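Local coordinates for protein prolyl-ACP dehydrogenase (Oscillatoria sp., PDB 4IRN) that oxidises prolyl groups carried on an acyl carrier protein with the help of FAD, in the biosynthesis of the cyanotoxin anatoxin-a, at residues 357-360 and 361-365; 331-334 and 335-339; 64-68 and 69-73; 52-56 and 57-61. All coordinates share one frame; numbering follows the deposited sequence.

Contact 1: 357-360 and 361-365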
loop_
_atom_site.group_PDB
_atom_site.type_symbol
_atom_site.label_atom_id
_atom_site.label_comp_id
_atom_site.label_asym_id
_atom_site.label_seq_id
_atom_site.Cartn_x
_atom_site.Cartn_y
_atom_site.Cartn_z
ATOM N N ASN A 357 -15.381 0.061 11.883
ATOM C CA ASN A 357 -15.735 -1.032 10.994
ATOM C C ASN A 357 -14.812 -1.096 9.786
ATOM O O ASN A 357 -14.309 -2.167 9.456
ATOM C CB ASN A 357 -17.178 -0.897 10.558
ATOM C CG ASN A 357 -17.770 -2.198 10.114
ATOM O OD1 ASN A 357 -17.761 -2.534 8.935
ATOM N ND2 ASN A 357 -18.289 -2.958 11.055
ATOM N N LEU A 358 -14.563 0.058 9.151
ATOM C CA LEU A 358 -13.701 0.174 7.975
ATOM C C LEU A 358 -12.261 -0.232 8.311
ATOM O O LEU A 358 -11.674 -1.040 7.586
ATOM C CB LEU A 358 -13.775 1.593 7.356
ATOM C CG LEU A 358 -12.741 2.000 6.281
ATOM C CD1 LEU A 358 -12.978 1.284 4.967
ATOM C CD2 LEU A 358 -12.796 3.478 6.027
ATOM N N TYR A 359 -11.708 0.292 9.428
ATOM C CA TYR A 359 -10.351 -0.028 9.847
ATOM C C TYR A 359 -10.176 -1.493 10.271
ATOM O O TYR A 359 -9.309 -2.162 9.723
ATOM C CB TYR A 359 -9.821 0.926 10.940
ATOM C CG TYR A 359 -8.354 0.692 11.212
ATOM C CD1 TYR A 359 -7.378 1.301 10.429
ATOM C CD2 TYR A 359 -7.942 -0.242 12.159
ATOM C CE1 TYR A 359 -6.028 1.003 10.593
ATOM C CE2 TYR A 359 -6.597 -0.566 12.317
ATOM C CZ TYR A 359 -5.641 0.071 11.540
ATOM O OH TYR A 359 -4.303 -0.182 11.725
ATOM N N ILE A 360 -10.939 -1.956 11.261
ATOM C CA ILE A 360 -10.856 -3.303 11.828
ATOM C C ILE A 360 -11.056 -4.430 10.814
ATOM O O ILE A 360 -10.316 -5.404 10.869
ATOM C CB ILE A 360 -11.692 -3.458 13.138
ATOM C CG1 ILE A 360 -11.283 -2.371 14.164
ATOM C CG2 ILE A 360 -11.551 -4.884 13.720
ATOM C CD1 ILE A 360 -12.156 -2.207 15.369
ATOM N N SER A 361 -12.038 -4.290 9.886
ATOM C CA SER A 361 -12.332 -5.312 8.892
ATOM C C SER A 361 -11.162 -5.540 7.970
ATOM O O SER A 361 -10.836 -6.696 7.671
ATOM C CB SER A 361 -13.574 -4.941 8.091
ATOM O OG SER A 361 -13.397 -3.715 7.408
ATOM N N GLU A 362 -10.511 -4.450 7.541
ATOM C CA GLU A 362 -9.351 -4.505 6.653
ATOM C C GLU A 362 -8.089 -4.933 7.383
ATOM O O GLU A 362 -7.269 -5.645 6.811
ATOM C CB GLU A 362 -9.131 -3.177 5.942
ATOM C CG GLU A 362 -10.154 -2.897 4.859
ATOM C CD GLU A 362 -10.127 -1.495 4.272
ATOM O OE1 GLU A 362 -9.269 -0.661 4.655
ATOM O OE2 GLU A 362 -10.959 -1.249 3.373
ATOM N N ALA A 363 -7.930 -4.480 8.636
ATOM C CA ALA A 363 -6.820 -4.825 9.508
ATOM C C ALA A 363 -6.826 -6.339 9.783
ATOM O O ALA A 363 -5.770 -6.983 9.727
ATOM C CB ALA A 363 -6.943 -4.057 10.813
ATOM N N TRP A 364 -8.028 -6.902 10.028
ATOM C CA TRP A 364 -8.240 -8.318 10.286
ATOM C C TRP A 364 -7.832 -9.197 9.100
ATOM O O TRP A 364 -7.115 -10.173 9.303
ATOM C CB TRP A 364 -9.700 -8.588 10.696
ATOM C CG TRP A 364 -9.948 -9.947 11.299
ATOM C CD1 TRP A 364 -9.017 -10.811 11.812
ATOM C CD2 TRP A 364 -11.220 -10.577 11.477
ATOM N NE1 TRP A 364 -9.630 -11.954 12.267
ATOM C CE2 TRP A 364 -10.982 -11.836 12.081
ATOM C CE3 TRP A 364 -12.541 -10.212 11.160
ATOM C CZ2 TRP A 364 -12.018 -12.724 12.391
ATOM C CZ3 TRP A 364 -13.569 -11.090 11.474
ATOM C CH2 TRP A 364 -13.306 -12.323 12.093
ATOM N N VAL A 365 -8.271 -8.841 7.881
ATOM C CA VAL A 365 -7.977 -9.577 6.642
ATOM C C VAL A 365 -6.475 -9.601 6.384
ATOM O O VAL A 365 -5.908 -10.659 6.133
ATOM C CB VAL A 365 -8.786 -9.000 5.440
ATOM C CG1 VAL A 365 -8.250 -9.492 4.102
ATOM C CG2 VAL A 365 -10.269 -9.324 5.567
#

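Contact 2: 331-334 and 335-339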
loop_
_atom_site.group_PDB
_atom_site.type_symbol
_atom_site.label_atom_id
_atom_site.label_comp_id
_atom_site.label_asym_id
_atom_site.label_seq_id
_atom_site.Cartn_x
_atom_site.Cartn_y
_atom_site.Cartn_z
ATOM N N ASN A 331 -4.187 -0.099 16.921
ATOM C CA ASN A 331 -5.078 0.833 16.224
ATOM C C ASN A 331 -6.530 0.361 16.309
ATOM O O ASN A 331 -7.429 1.181 16.486
ATOM C CB ASN A 331 -4.694 0.968 14.760
ATOM C CG ASN A 331 -3.528 1.885 14.479
ATOM O OD1 ASN A 331 -3.463 3.011 14.986
ATOM N ND2 ASN A 331 -2.612 1.438 13.605
ATOM N N ALA A 332 -6.754 -0.963 16.154
ATOM C CA ALA A 332 -8.066 -1.608 16.241
ATOM C C ALA A 332 -8.656 -1.389 17.642
ATOM O O ALA A 332 -9.833 -1.046 17.766
ATOM C CB ALA A 332 -7.950 -3.098 15.945
ATOM N N LYS A 333 -7.820 -1.542 18.685
ATOM C CA LYS A 333 -8.192 -1.330 20.088
ATOM C C LYS A 333 -8.631 0.132 20.293
ATOM O O LYS A 333 -9.678 0.380 20.887
ATOM C CB LYS A 333 -7.023 -1.684 21.032
ATOM C CG LYS A 333 -6.867 -3.171 21.308
ATOM C CD LYS A 333 -5.635 -3.452 22.159
ATOM C CE LYS A 333 -5.421 -4.928 22.419
ATOM N NZ LYS A 333 -4.208 -5.183 23.249
ATOM N N ALA A 334 -7.871 1.083 19.728
ATOM C CA ALA A 334 -8.178 2.511 19.786
ATOM C C ALA A 334 -9.550 2.867 19.159
ATOM O O ALA A 334 -10.316 3.614 19.773
ATOM C CB ALA A 334 -7.075 3.294 19.111
ATOM N N TYR A 335 -9.870 2.308 17.966
ATOM C CA TYR A 335 -11.141 2.568 17.285
ATOM C C TYR A 335 -12.303 1.973 18.042
ATOM O O TYR A 335 -13.360 2.605 18.121
ATOM C CB TYR A 335 -11.149 2.058 15.836
ATOM C CG TYR A 335 -10.486 2.994 14.849
ATOM C CD1 TYR A 335 -11.062 4.221 14.524
ATOM C CD2 TYR A 335 -9.303 2.640 14.212
ATOM C CE1 TYR A 335 -10.447 5.096 13.627
ATOM C CE2 TYR A 335 -8.683 3.500 13.306
ATOM C CZ TYR A 335 -9.250 4.737 13.028
ATOM O OH TYR A 335 -8.627 5.586 12.142
ATOM N N LEU A 336 -12.105 0.760 18.608
ATOM C CA LEU A 336 -13.117 0.038 19.373
ATOM C C LEU A 336 -13.446 0.759 20.682
ATOM O O LEU A 336 -14.624 0.897 21.014
ATOM C CB LEU A 336 -12.661 -1.409 19.644
ATOM C CG LEU A 336 -13.579 -2.272 20.512
ATOM C CD1 LEU A 336 -14.957 -2.452 19.876
ATOM C CD2 LEU A 336 -12.931 -3.594 20.845
ATOM N N TYR A 337 -12.416 1.185 21.424
ATOM C CA TYR A 337 -12.581 1.872 22.700
ATOM C C TYR A 337 -13.087 3.289 22.661
ATOM O O TYR A 337 -13.675 3.737 23.639
ATOM C CB TYR A 337 -11.407 1.623 23.656
ATOM C CG TYR A 337 -11.310 0.143 23.954
ATOM C CD1 TYR A 337 -12.309 -0.504 24.667
ATOM C CD2 TYR A 337 -10.288 -0.637 23.417
ATOM C CE1 TYR A 337 -12.319 -1.879 24.818
ATOM C CE2 TYR A 337 -10.261 -2.018 23.613
ATOM C CZ TYR A 337 -11.271 -2.625 24.336
ATOM O OH TYR A 337 -11.252 -3.973 24.540
ATOM N N LYS A 338 -12.958 3.963 21.511
ATOM C CA LYS A 338 -13.502 5.305 21.309
ATOM C C LYS A 338 -15.044 5.213 21.188
ATOM O O LYS A 338 -15.752 5.947 21.877
ATOM C CB LYS A 338 -12.865 5.989 20.071
ATOM C CG LYS A 338 -13.476 7.335 19.702
ATOM C CD LYS A 338 -12.786 8.567 20.295
ATOM C CE LYS A 338 -13.555 9.825 19.949
ATOM N NZ LYS A 338 -12.729 10.839 19.237
ATOM N N VAL A 339 -15.540 4.315 20.307
ATOM C CA VAL A 339 -16.966 4.056 20.070
ATOM C C VAL A 339 -17.636 3.599 21.374
ATOM O O VAL A 339 -18.700 4.115 21.731
ATOM C CB VAL A 339 -17.193 3.028 18.926
ATOM C CG1 VAL A 339 -18.677 2.786 18.684
ATOM C CG2 VAL A 339 -16.544 3.487 17.641
#

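Contact 3: 64-68 and 69-73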
loop_
_atom_site.group_PDB
_atom_site.type_symbol
_atom_site.label_atom_id
_atom_site.label_comp_id
_atom_site.label_asym_id
_atom_site.label_seq_id
_atom_site.Cartn_x
_atom_site.Cartn_y
_atom_site.Cartn_z
ATOM N N ILE A 64 -12.693 -27.864 12.481
ATOM C CA ILE A 64 -12.358 -28.245 11.111
ATOM C C ILE A 64 -13.603 -28.897 10.471
ATOM O O ILE A 64 -13.968 -28.533 9.350
ATOM C CB ILE A 64 -11.072 -29.125 11.036
ATOM C CG1 ILE A 64 -9.815 -28.334 11.513
ATOM C CG2 ILE A 64 -10.876 -29.709 9.615
ATOM C CD1 ILE A 64 -8.620 -29.157 11.912
ATOM N N LYS A 65 -14.297 -29.774 11.233
ATOM C CA LYS A 65 -15.517 -30.464 10.812
ATOM C C LYS A 65 -16.721 -29.515 10.666
ATOM O O LYS A 65 -17.397 -29.568 9.636
ATOM C CB LYS A 65 -15.843 -31.615 11.774
ATOM C CG LYS A 65 -17.039 -32.454 11.365
ATOM C CD LYS A 65 -17.565 -33.268 12.516
ATOM C CE LYS A 65 -18.581 -34.271 12.064
ATOM N NZ LYS A 65 -17.941 -35.470 11.451
ATOM N N ASN A 66 -17.007 -28.685 11.698
ATOM C CA ASN A 66 -18.128 -27.724 11.698
ATOM C C ASN A 66 -18.033 -26.719 10.537
ATOM O O ASN A 66 -19.049 -26.391 9.915
ATOM C CB ASN A 66 -18.219 -26.968 13.028
ATOM C CG ASN A 66 -18.866 -27.727 14.169
ATOM O OD1 ASN A 66 -18.856 -28.960 14.228
ATOM N ND2 ASN A 66 -19.410 -26.986 15.128
ATOM N N ASP A 67 -16.804 -26.254 10.244
ATOM C CA ASP A 67 -16.568 -25.328 9.149
ATOM C C ASP A 67 -16.813 -26.022 7.797
ATOM O O ASP A 67 -17.523 -25.473 6.953
ATOM C CB ASP A 67 -15.149 -24.749 9.228
ATOM C CG ASP A 67 -14.800 -23.838 8.070
ATOM O OD1 ASP A 67 -15.175 -22.647 8.119
ATOM O OD2 ASP A 67 -14.177 -24.324 7.104
ATOM N N LYS A 68 -16.235 -27.225 7.608
ATOM C CA LYS A 68 -16.365 -28.021 6.388
ATOM C C LYS A 68 -17.829 -28.415 6.129
ATOM O O LYS A 68 -18.341 -28.217 5.022
ATOM C CB LYS A 68 -15.465 -29.266 6.471
ATOM C CG LYS A 68 -15.324 -30.029 5.163
ATOM C CD LYS A 68 -14.427 -31.247 5.345
ATOM C CE LYS A 68 -14.323 -32.077 4.083
ATOM N NZ LYS A 68 -13.423 -33.249 4.260
ATOM N N GLU A 69 -18.499 -28.944 7.160
ATOM C CA GLU A 69 -19.876 -29.435 7.079
ATOM C C GLU A 69 -20.969 -28.363 7.269
ATOM O O GLU A 69 -22.154 -28.671 7.091
ATOM C CB GLU A 69 -20.072 -30.614 8.046
ATOM C CG GLU A 69 -19.247 -31.841 7.690
ATOM C CD GLU A 69 -19.410 -33.032 8.614
ATOM O OE1 GLU A 69 -20.472 -33.152 9.273
ATOM O OE2 GLU A 69 -18.464 -33.851 8.678
ATOM N N GLU A 70 -20.566 -27.113 7.608
ATOM C CA GLU A 70 -21.449 -25.964 7.848
ATOM C C GLU A 70 -22.378 -26.212 9.041
ATOM O O GLU A 70 -23.599 -26.149 8.898
ATOM C CB GLU A 70 -22.238 -25.568 6.585
ATOM C CG GLU A 70 -21.378 -25.226 5.382
ATOM C CD GLU A 70 -22.132 -24.467 4.314
ATOM O OE1 GLU A 70 -22.730 -25.119 3.430
ATOM O OE2 GLU A 70 -22.115 -23.216 4.353
ATOM N N ILE A 71 -21.794 -26.495 10.221
ATOM C CA ILE A 71 -22.555 -26.799 11.441
ATOM C C ILE A 71 -22.580 -25.640 12.425
ATOM O O ILE A 71 -21.540 -25.237 12.939
ATOM C CB ILE A 71 -22.099 -28.140 12.102
ATOM C CG1 ILE A 71 -22.211 -29.335 11.119
ATOM C CG2 ILE A 71 -22.856 -28.410 13.413
ATOM C CD1 ILE A 71 -21.328 -30.551 11.476
ATOM N N PHE A 72 -23.784 -25.127 12.706
ATOM C CA PHE A 72 -23.989 -24.073 13.697
ATOM C C PHE A 72 -23.974 -24.746 15.084
ATOM O O PHE A 72 -24.677 -25.745 15.286
ATOM C CB PHE A 72 -25.317 -23.318 13.439
ATOM C CG PHE A 72 -25.784 -22.489 14.609
ATOM C CD1 PHE A 72 -25.194 -21.263 14.897
ATOM C CD2 PHE A 72 -26.784 -22.955 15.453
ATOM C CE1 PHE A 72 -25.603 -20.513 16.004
ATOM C CE2 PHE A 72 -27.187 -22.210 16.564
ATOM C CZ PHE A 72 -26.596 -20.994 16.831
ATOM N N ASN A 73 -23.174 -24.205 16.022
ATOM C CA ASN A 73 -23.041 -24.758 17.369
ATOM C C ASN A 73 -24.107 -24.210 18.322
ATOM O O ASN A 73 -23.896 -23.189 18.987
ATOM C CB ASN A 73 -21.625 -24.536 17.917
ATOM C CG ASN A 73 -21.212 -25.456 19.051
ATOM O OD1 ASN A 73 -22.033 -26.072 19.742
ATOM N ND2 ASN A 73 -19.915 -25.536 19.301
#

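Contact 4: 52-56 and 57-61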
loop_
_atom_site.group_PDB
_atom_site.type_symbol
_atom_site.label_atom_id
_atom_site.label_comp_id
_atom_site.label_asym_id
_atom_site.label_seq_id
_atom_site.Cartn_x
_atom_site.Cartn_y
_atom_site.Cartn_z
ATOM N N ILE A 52 -12.275 -15.501 28.845
ATOM C CA ILE A 52 -11.274 -16.279 28.098
ATOM C C ILE A 52 -11.264 -17.735 28.581
ATOM O O ILE A 52 -11.382 -18.637 27.755
ATOM C CB ILE A 52 -9.851 -15.621 28.131
ATOM C CG1 ILE A 52 -9.848 -14.259 27.401
ATOM C CG2 ILE A 52 -8.750 -16.556 27.557
ATOM C CD1 ILE A 52 -8.707 -13.330 27.751
ATOM N N GLN A 53 -11.170 -17.952 29.919
ATOM C CA GLN A 53 -11.166 -19.278 30.559
ATOM C C GLN A 53 -12.424 -20.086 30.216
ATOM O O GLN A 53 -12.312 -21.259 29.861
ATOM C CB GLN A 53 -10.985 -19.167 32.083
ATOM C CG GLN A 53 -9.617 -18.654 32.562
ATOM C CD GLN A 53 -8.403 -19.421 32.078
ATOM O OE1 GLN A 53 -8.342 -20.657 32.127
ATOM N NE2 GLN A 53 -7.387 -18.687 31.637
ATOM N N PHE A 54 -13.616 -19.445 30.283
ATOM C CA PHE A 54 -14.915 -20.052 29.934
ATOM C C PHE A 54 -14.910 -20.521 28.477
ATOM O O PHE A 54 -15.279 -21.664 28.189
ATOM C CB PHE A 54 -16.066 -19.047 30.194
ATOM C CG PHE A 54 -17.336 -19.240 29.389
ATOM C CD1 PHE A 54 -18.257 -20.223 29.734
ATOM C CD2 PHE A 54 -17.635 -18.400 28.319
ATOM C CE1 PHE A 54 -19.433 -20.395 28.990
ATOM C CE2 PHE A 54 -18.812 -18.570 27.580
ATOM C CZ PHE A 54 -19.705 -19.564 27.923
ATOM N N ALA A 55 -14.463 -19.621 27.557
ATOM C CA ALA A 55 -14.371 -19.872 26.113
ATOM C C ALA A 55 -13.356 -20.962 25.772
ATOM O O ALA A 55 -13.597 -21.749 24.856
ATOM C CB ALA A 55 -14.042 -18.582 25.374
ATOM N N GLN A 56 -12.226 -21.006 26.500
ATOM C CA GLN A 56 -11.170 -21.990 26.286
ATOM C C GLN A 56 -11.528 -23.364 26.840
ATOM O O GLN A 56 -11.042 -24.355 26.303
ATOM C CB GLN A 56 -9.844 -21.505 26.885
ATOM C CG GLN A 56 -9.135 -20.458 26.039
ATOM C CD GLN A 56 -7.878 -19.925 26.680
ATOM O OE1 GLN A 56 -7.676 -19.995 27.904
ATOM N NE2 GLN A 56 -7.023 -19.329 25.861
ATOM N N GLN A 57 -12.352 -23.429 27.921
ATOM C CA GLN A 57 -12.708 -24.691 28.577
ATOM C C GLN A 57 -14.045 -25.295 28.164
ATOM O O GLN A 57 -14.108 -26.492 27.876
ATOM C CB GLN A 57 -12.644 -24.550 30.106
ATOM C CG GLN A 57 -11.228 -24.384 30.666
ATOM C CD GLN A 57 -11.174 -23.695 32.012
ATOM O OE1 GLN A 57 -12.188 -23.243 32.571
ATOM N NE2 GLN A 57 -9.976 -23.580 32.560
ATOM N N SER A 58 -15.122 -24.494 28.169
ATOM C CA SER A 58 -16.464 -24.986 27.861
ATOM C C SER A 58 -17.042 -24.651 26.476
ATOM O O SER A 58 -18.247 -24.809 26.274
ATOM C CB SER A 58 -17.442 -24.651 28.987
ATOM O OG SER A 58 -17.406 -23.274 29.315
ATOM N N LEU A 59 -16.196 -24.253 25.512
ATOM C CA LEU A 59 -16.672 -23.955 24.153
ATOM C C LEU A 59 -15.990 -24.796 23.065
ATOM O O LEU A 59 -16.258 -24.594 21.881
ATOM C CB LEU A 59 -16.599 -22.442 23.814
ATOM C CG LEU A 59 -17.498 -21.457 24.573
ATOM C CD1 LEU A 59 -17.336 -20.068 24.017
ATOM C CD2 LEU A 59 -18.956 -21.837 24.480
ATOM N N ILE A 60 -15.130 -25.751 23.473
ATOM C CA ILE A 60 -14.380 -26.662 22.590
ATOM C C ILE A 60 -15.315 -27.325 21.565
ATOM O O ILE A 60 -16.346 -27.903 21.938
ATOM C CB ILE A 60 -13.553 -27.721 23.405
ATOM C CG1 ILE A 60 -12.671 -27.096 24.515
ATOM C CG2 ILE A 60 -12.763 -28.702 22.503
ATOM C CD1 ILE A 60 -11.363 -26.409 24.040
ATOM N N SER A 61 -14.957 -27.199 20.272
ATOM C CA SER A 61 -15.722 -27.790 19.179
ATOM C C SER A 61 -14.767 -28.374 18.149
ATOM O O SER A 61 -13.569 -28.076 18.172
ATOM C CB SER A 61 -16.650 -26.755 18.543
ATOM O OG SER A 61 -15.938 -25.653 18.005
#

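Contact 1: 357-360 and 361-365
Tyr359 reaches one turn along helix 350-375 and lays its ring beside the methyl of Ala363, with CE2 of Tyr359 3.8 Å from CB of Ala363. The torsion that does this sets the ring opposite the backbone N (chi1 -172°), and its hydroxyl goes on to a weak hydrogen bond with Asn331 of helix 316-344. The same two residues are joined by the backbone bond from Ala363 N to Tyr359 O, 2.9 Å. One residue on, Trp364 N bonds to Ile360 O, also 2.9 Å. Asn357 O, by contrast, has two donors from one residue: Ser361 N at 3.1 Å and Ser361 OG at 2.7 Å. With chi1 at 60°, the serine hydroxyl folds back onto its own helix, so this buried polar group is satisfied without leaving the helix. On another side of the helix, Leu358 and Glu362 run alongside each other in the same direction, and Leu358 CD1 lies 3.6 Å from Glu362 OE2. The polar partners of that oxygen lie on helix 403-414: Ser403 by a weak hydrogen bond, Arg407 by a long, weak ion pair. Spaced four residues apart, these pairs are the i to i+4 contacts of a buried helix, here one packed among the C-terminal helices of the acyl-CoA dehydrogenase fold.

Contact 2: 331-334 and 335-339
This is a local contact along a single helix, with side chains three and four residues apart on helix 316-344, in the C-terminal helical domain of the acyl-CoA dehydrogenase fold. Helices 285-304 and 350-375 cover part of it, and another part meets a second subunit, where Ala334 packs on Ala334 of that subunit and Asn331 on its Tyr335. The backbone carries the usual ladder of i to i+4 bonds. Tyr335 N donates to Asn331 O at 3.1 Å and Leu336 N to Ala332 O at 3.0 Å, each with an N-H...O angle of 156°. Lys338 N to Ala334 O, 3.2 Å, is more bent, at 138°. Leu336 packs on Ala285 and Val288 of helix 285-304 and on Phe282; its CB lies 3.4 Å from Ala332 O within the helix. Lys333 keeps an extended chain and carries its amino group off to weak, long ion pairs with Glu292 and Glu330. The two tyrosines go to different neighbours. Tyr337 goes among side chains of helix 101-114 and makes an edge-to-face contact with Trp40, which ties the C-terminal helices to the N-terminal part of the chain. Tyr335 instead meets the ring of Tyr359 on helix 350-375, the planes inclined by about 30°. On its way there the Tyr335 ring comes back beside the carbonyl of Asn331, with CD2 of Tyr335 3.3 Å from O of Asn331.

Contact 3: 64-68 and 69-73
Lys65 and Glu69 pair by charge across one turn of helix 63-69: NZ of Lys65 stands 3.3 Å from OE2 of Glu69, a salt bridge whose hydrogen bond is weak. The two chains cross at a slant, and the lysine lays its aliphatic part against the carboxylate before bending at its last torsion (chi4 79°) to bring NZ round. Backbone bonds then close the helix. Glu69 N donates to Lys65 O at 2.8 Å. Two residues further on, Ile71 N turns back to Asn66 O, also 2.8 Å, meeting a lone pair in the carbonyl plane. This is a 6→1 bond with positive phi at Glu70 (63°), as in a Schellman motif. Side-chain packing follows the same link, as Asn66 and Ile71 cross at about a right angle, with Asn66 CG 3.9 Å from Ile71 CB. Around the end, Arg242 takes the backbone carbonyls of Asp67 and Lys68, and the Asp67 carboxylate forms a salt bridge with Arg391 on helix 386-395. Beyond the turn, Asn73 is the N-cap of helix 74-83, its OD1 accepting from Ala76 N; the short loop thus joins helix 63-69 to helix 74-83.

Contact 4: 52-56 and 57-61
The C-terminal end of helix 42-58, in the N-terminal helical domain, carries a serine that bonds back onto its own helix. Phe54 O receives two donors from Ser58: the backbone N at 2.8 Å and OG at 2.9 Å, approaching from opposite faces of the carbonyl plane. The hydroxyl gets there because chi1 is 52°, placing OG between the backbone N and the carbonyl carbon, and it also comes close to the Phe54 ring. One residue earlier, Gln57 N bonds to Gln53 O at 2.9 Å. The two glutamine side chains cross at a slant, their amide planes 70° apart, and though Gln53 OE1 lies 3.4 Å from Gln57 NE2, the angle is too poor for a hydrogen bond. The apolar side belongs to Leu59, whose CB points back at the helix. One branch, CD1, settles 3.9 Å from Ala55 CB and 4.1 Å from Phe54 CE2, while CD2 lies near Phe54 CZ. Further out, Ile60 tucks CD1 back toward the carbonyl of Gln56. Phe54 and Leu59 together face helix 74-83: the Phe54 ring stacks on Phe83, and both side chains touch Cys80. A serine doubly bonded to Phe54 O and a leucine folded back on Ala55 and Phe54 mark this helix end, packed on helix 74-83 in the N-terminal helical domain of the acyl-CoA dehydrogenase fold.

In the fold
Along the chain the order is contact 4, contact 3, contact 2, contact 1. Contacts 4 and 3 belong to the N-terminal helical region, on the successive helices 42-58 and 63-69. Their centres are about 17 Å apart, and they touch where Asn73 packs on Ser61. Contacts 2 and 1 lie on the successive helices 316-344 and 350-375 of the C-terminal region, about 12 Å apart between centres and in direct contact. The two pairs do not touch: contacts 2 and 3, on opposite sides of the chain's centre, are about 31 Å apart between centres. Contact 1 is near FAD-binding residues, the side chains of Glu362 and Glu404 being about 6 Å apart; contact 2 lies away from the sites, and both reach the second subunit.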